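Local atomic coordinates of hypothetical protein Atu0120 (Agrobacterium tumefaciens, PDB entry 2I6H), a protein that is of unknown function and belongs to the bacterial DUF924 family, an all-helical protein found here as a pair of subunits with bound calcium. Residues S128-S140 against A151-L163. Sequence-based numbering, arbitrary orientation.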
# COMPACT_ATOMS: atom_id res chain seq x y z
N SER A 128 -9.38 -4.60 -14.82
CA SER A 128 -9.98 -4.11 -13.59
C SER A 128 -9.06 -3.16 -12.84
O SER A 128 -7.83 -3.17 -12.98
CB SER A 128 -10.38 -5.28 -12.69
OG SER A 128 -9.22 -5.98 -12.31
N GLU A 129 -9.68 -2.35 -12.00
CA GLU A 129 -8.95 -1.36 -11.25
C GLU A 129 -7.83 -1.99 -10.40
O GLU A 129 -6.75 -1.44 -10.36
CB GLU A 129 -9.92 -0.53 -10.39
CG GLU A 129 -9.28 0.71 -9.84
CD GLU A 129 -10.23 1.56 -9.00
OE1 GLU A 129 -11.36 1.09 -8.70
OE2 GLU A 129 -9.81 2.68 -8.64
N ASP A 130 -8.10 -3.16 -9.80
CA ASP A 130 -7.17 -3.92 -8.95
C ASP A 130 -5.89 -4.34 -9.68
O ASP A 130 -4.85 -4.54 -9.06
CB ASP A 130 -7.85 -5.22 -8.48
CG ASP A 130 -8.80 -5.02 -7.30
OD1 ASP A 130 -8.79 -3.90 -6.74
OD2 ASP A 130 -9.51 -5.97 -6.91
N LEU A 131 -6.03 -4.56 -10.99
CA LEU A 131 -4.90 -5.06 -11.81
C LEU A 131 -4.16 -3.96 -12.57
O LEU A 131 -3.09 -4.18 -13.12
CB LEU A 131 -5.38 -6.14 -12.79
CG LEU A 131 -5.89 -7.45 -12.15
CD1 LEU A 131 -6.58 -8.25 -13.23
CD2 LEU A 131 -4.76 -8.26 -11.46
N ARG A 132 -4.77 -2.79 -12.63
CA ARG A 132 -4.22 -1.67 -13.40
C ARG A 132 -2.77 -1.31 -13.03
O ARG A 132 -1.95 -0.99 -13.92
CB ARG A 132 -5.15 -0.48 -13.15
CG ARG A 132 -5.08 0.60 -14.13
CD ARG A 132 -6.47 1.35 -14.15
NE ARG A 132 -7.59 0.57 -14.70
CZ ARG A 132 -8.88 0.82 -14.46
NH1 ARG A 132 -9.21 1.82 -13.66
NH2 ARG A 132 -9.84 0.10 -15.01
N VAL A 133 -2.47 -1.32 -11.73
CA VAL A 133 -1.14 -0.92 -11.26
C VAL A 133 0.01 -1.72 -11.91
O VAL A 133 1.14 -1.24 -12.00
CB VAL A 133 -1.05 -0.95 -9.71
CG1 VAL A 133 -1.07 -2.36 -9.21
CG2 VAL A 133 0.24 -0.16 -9.24
N PHE A 134 -0.27 -2.96 -12.32
CA PHE A 134 0.80 -3.76 -12.99
C PHE A 134 1.33 -3.21 -14.32
O PHE A 134 2.47 -3.53 -14.72
CB PHE A 134 0.42 -5.25 -13.00
CG PHE A 134 0.19 -5.75 -11.61
CD1 PHE A 134 1.29 -5.93 -10.76
CD2 PHE A 134 -1.12 -5.86 -11.08
CE1 PHE A 134 1.13 -6.30 -9.42
CE2 PHE A 134 -1.30 -6.24 -9.69
CZ PHE A 134 -0.16 -6.46 -8.89
N PHE A 135 0.52 -2.38 -15.00
CA PHE A 135 0.98 -1.63 -16.17
C PHE A 135 1.84 -0.41 -15.77
O PHE A 135 2.52 0.16 -16.61
CB PHE A 135 -0.23 -1.14 -17.01
CG PHE A 135 -0.95 -2.23 -17.72
CD1 PHE A 135 -0.43 -2.78 -18.90
CD2 PHE A 135 -2.13 -2.75 -17.20
CE1 PHE A 135 -1.11 -3.84 -19.59
CE2 PHE A 135 -2.84 -3.79 -17.88
CZ PHE A 135 -2.30 -4.35 -19.09
N TYR A 136 1.80 -0.01 -14.50
CA TYR A 136 2.45 1.25 -14.06
C TYR A 136 3.75 0.98 -13.31
O TYR A 136 4.68 1.81 -13.29
CB TYR A 136 1.49 2.06 -13.17
CG TYR A 136 0.12 2.31 -13.82
CD1 TYR A 136 -0.05 2.32 -15.22
CD2 TYR A 136 -0.99 2.60 -13.00
CE1 TYR A 136 -1.33 2.58 -15.78
CE2 TYR A 136 -2.26 2.86 -13.54
CZ TYR A 136 -2.41 2.85 -14.92
OH TYR A 136 -3.67 3.10 -15.46
N LEU A 137 3.81 -0.19 -12.66
CA LEU A 137 4.99 -0.54 -11.88
C LEU A 137 6.32 -0.47 -12.67
O LEU A 137 7.34 -0.09 -12.09
CB LEU A 137 4.81 -1.91 -11.17
CG LEU A 137 3.74 -1.88 -10.06
CD1 LEU A 137 3.53 -3.30 -9.53
CD2 LEU A 137 4.21 -0.97 -8.92
N PRO A 138 6.32 -0.87 -13.98
CA PRO A 138 7.59 -0.72 -14.74
C PRO A 138 8.11 0.73 -14.70
O PRO A 138 9.32 0.95 -14.68
CB PRO A 138 7.22 -1.19 -16.16
CG PRO A 138 6.13 -2.20 -15.93
CD PRO A 138 5.28 -1.52 -14.80
N PHE A 139 7.20 1.71 -14.63
CA PHE A 139 7.65 3.12 -14.58
C PHE A 139 8.24 3.43 -13.19
O PHE A 139 9.28 4.10 -13.11
CB PHE A 139 6.52 4.06 -14.99
CG PHE A 139 6.04 3.80 -16.39
CD1 PHE A 139 6.83 4.20 -17.48
CD2 PHE A 139 4.84 3.10 -16.62
CE1 PHE A 139 6.40 3.97 -18.82
CE2 PHE A 139 4.41 2.84 -17.95
CZ PHE A 139 5.20 3.28 -19.04
N SER A 140 7.63 2.91 -12.13
CA SER A 140 8.19 3.06 -10.78
C SER A 140 9.56 2.39 -10.65
O SER A 140 10.39 2.78 -9.82
CB SER A 140 7.22 2.47 -9.75
OG SER A 140 6.15 3.38 -9.53
N ALA A 151 4.85 7.52 -13.72
CA ALA A 151 4.27 6.62 -12.71
C ALA A 151 3.35 7.35 -11.75
O ALA A 151 2.25 6.85 -11.45
CB ALA A 151 5.39 5.91 -11.89
N CYS A 152 3.78 8.51 -11.24
CA CYS A 152 2.94 9.25 -10.30
C CYS A 152 1.62 9.72 -10.97
O CYS A 152 0.53 9.61 -10.38
CB CYS A 152 3.72 10.40 -9.63
SG CYS A 152 5.06 9.76 -8.58
N ASP A 153 1.70 10.20 -12.22
CA ASP A 153 0.50 10.62 -12.96
C ASP A 153 -0.45 9.45 -13.16
O ASP A 153 -1.65 9.58 -12.98
CB ASP A 153 0.91 11.14 -14.34
CG ASP A 153 1.63 12.51 -14.28
OD1 ASP A 153 1.60 13.17 -13.22
OD2 ASP A 153 2.23 12.89 -15.30
N LEU A 154 0.11 8.31 -13.51
CA LEU A 154 -0.73 7.14 -13.77
C LEU A 154 -1.39 6.61 -12.51
O LEU A 154 -2.53 6.14 -12.56
CB LEU A 154 0.11 6.04 -14.44
CG LEU A 154 0.51 6.32 -15.90
CD1 LEU A 154 1.59 5.34 -16.31
CD2 LEU A 154 -0.72 6.24 -16.82
N ASN A 155 -0.70 6.73 -11.37
CA ASN A 155 -1.26 6.24 -10.09
C ASN A 155 -2.22 7.24 -9.42
O ASN A 155 -2.93 6.88 -8.47
CB ASN A 155 -0.16 5.84 -9.11
CG ASN A 155 0.46 4.46 -9.43
OD1 ASN A 155 -0.05 3.40 -9.02
ND2 ASN A 155 1.59 4.47 -10.16
N GLN A 156 -2.23 8.49 -9.89
CA GLN A 156 -3.08 9.49 -9.24
C GLN A 156 -4.56 9.02 -9.17
O GLN A 156 -5.15 9.04 -8.05
CB GLN A 156 -2.91 10.89 -9.86
CG GLN A 156 -3.60 12.03 -9.10
CD GLN A 156 -2.69 12.82 -8.16
OE1 GLN A 156 -1.45 12.73 -8.22
NE2 GLN A 156 -3.31 13.63 -7.28
N PRO A 157 -5.16 8.58 -10.31
CA PRO A 157 -6.55 8.07 -10.21
C PRO A 157 -6.71 6.86 -9.31
O PRO A 157 -7.79 6.68 -8.74
CB PRO A 157 -6.89 7.61 -11.63
CG PRO A 157 -5.80 8.13 -12.51
CD PRO A 157 -4.65 8.59 -11.70
N LEU A 158 -5.69 6.03 -9.18
CA LEU A 158 -5.78 4.85 -8.28
C LEU A 158 -5.80 5.32 -6.83
O LEU A 158 -6.42 4.67 -5.97
CB LEU A 158 -4.60 3.90 -8.50
CG LEU A 158 -4.47 3.16 -9.86
CD1 LEU A 158 -3.28 2.21 -9.84
CD2 LEU A 158 -5.74 2.38 -10.13
N GLY A 159 -5.12 6.43 -6.58
CA GLY A 159 -5.07 7.06 -5.24
C GLY A 159 -4.48 6.21 -4.11
O GLY A 159 -3.79 5.21 -4.34
N GLY A 160 -4.75 6.65 -2.87
CA GLY A 160 -4.33 5.94 -1.67
C GLY A 160 -2.92 5.40 -1.70
O GLY A 160 -1.96 6.10 -2.07
N LEU A 161 -2.78 4.12 -1.32
CA LEU A 161 -1.47 3.53 -1.22
C LEU A 161 -0.76 3.36 -2.57
O LEU A 161 0.47 3.37 -2.60
CB LEU A 161 -1.55 2.22 -0.46
CG LEU A 161 -1.71 2.40 1.07
CD1 LEU A 161 -2.45 1.19 1.60
CD2 LEU A 161 -0.32 2.63 1.77
N TYR A 162 -1.53 3.21 -3.67
CA TYR A 162 -0.90 3.10 -5.00
C TYR A 162 -0.10 4.36 -5.25
O TYR A 162 1.07 4.32 -5.63
CB TYR A 162 -1.97 3.00 -6.10
CG TYR A 162 -2.84 1.78 -5.98
CD1 TYR A 162 -2.37 0.53 -6.39
CD2 TYR A 162 -4.14 1.87 -5.48
CE1 TYR A 162 -3.18 -0.62 -6.31
CE2 TYR A 162 -4.97 0.72 -5.38
CZ TYR A 162 -4.48 -0.51 -5.80
OH TYR A 162 -5.30 -1.64 -5.69
N LEU A 163 -0.76 5.49 -5.01
CA LEU A 163 -0.13 6.80 -5.19
C LEU A 163 1.08 7.00 -4.23
O LEU A 163 2.15 7.42 -4.65
CB LEU A 163 -1.17 7.92 -5.05
CG LEU A 163 -0.62 9.32 -5.34
CD1 LEU A 163 0.27 9.43 -6.63
CD2 LEU A 163 -1.74 10.34 -5.39
O HOH W 1 -7.95 2.40 -6.84
O HOH W 2 -10.31 5.18 -8.17
O HOH W 3 -4.54 -3.94 -6.35
O HOH W 4 -7.80 -0.90 -6.95
O HOH W 5 -4.26 5.59 -14.36
O HOH W 6 3.57 2.54 -10.48
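L154 lies over one face of the Y136 ring. Y136 CB passes N155 ND2 at 3.9 Å. CG faces L154 CB, which sits over the ring centre in a CH-pi contact, 8° off the normal. CD1 meets L154 CD1 at 3.6 Å, and CE1 meets L154 CD2. CD2, CE2 and CZ pass L154 O, CE2 closest at 3.4 Å; CE2 also meets L158 CD1. R132 O covers the opposite face. OH is hydrogen-bonded to D124 OD2, and water 5 links it to L154 O.

L154 CD1 also reaches F139 CD2, and F139 CB packs on A151 CB. V133 CB touches both L158 CD1 and Y162 CD1; V133 CG2, anti to the backbone N, reaches N155 OD1. N155 ND2 donates to A151 O at 2.8 Å; water 6 joins it to S140 OG.

Across the contact, the outer polar links run through water. Waters 1 and 2 tie E129 OE2 to L158 O and P157 O; waters 3 and 4 tie Y162 OH to D130 O and OD1. D130 OD1 also bonds weakly to G160 N of the second subunit.

Two helix-link-helix segments pack here in an all-helical fold, links 133-136 and 156-158 supplying V133, Y136 and L158.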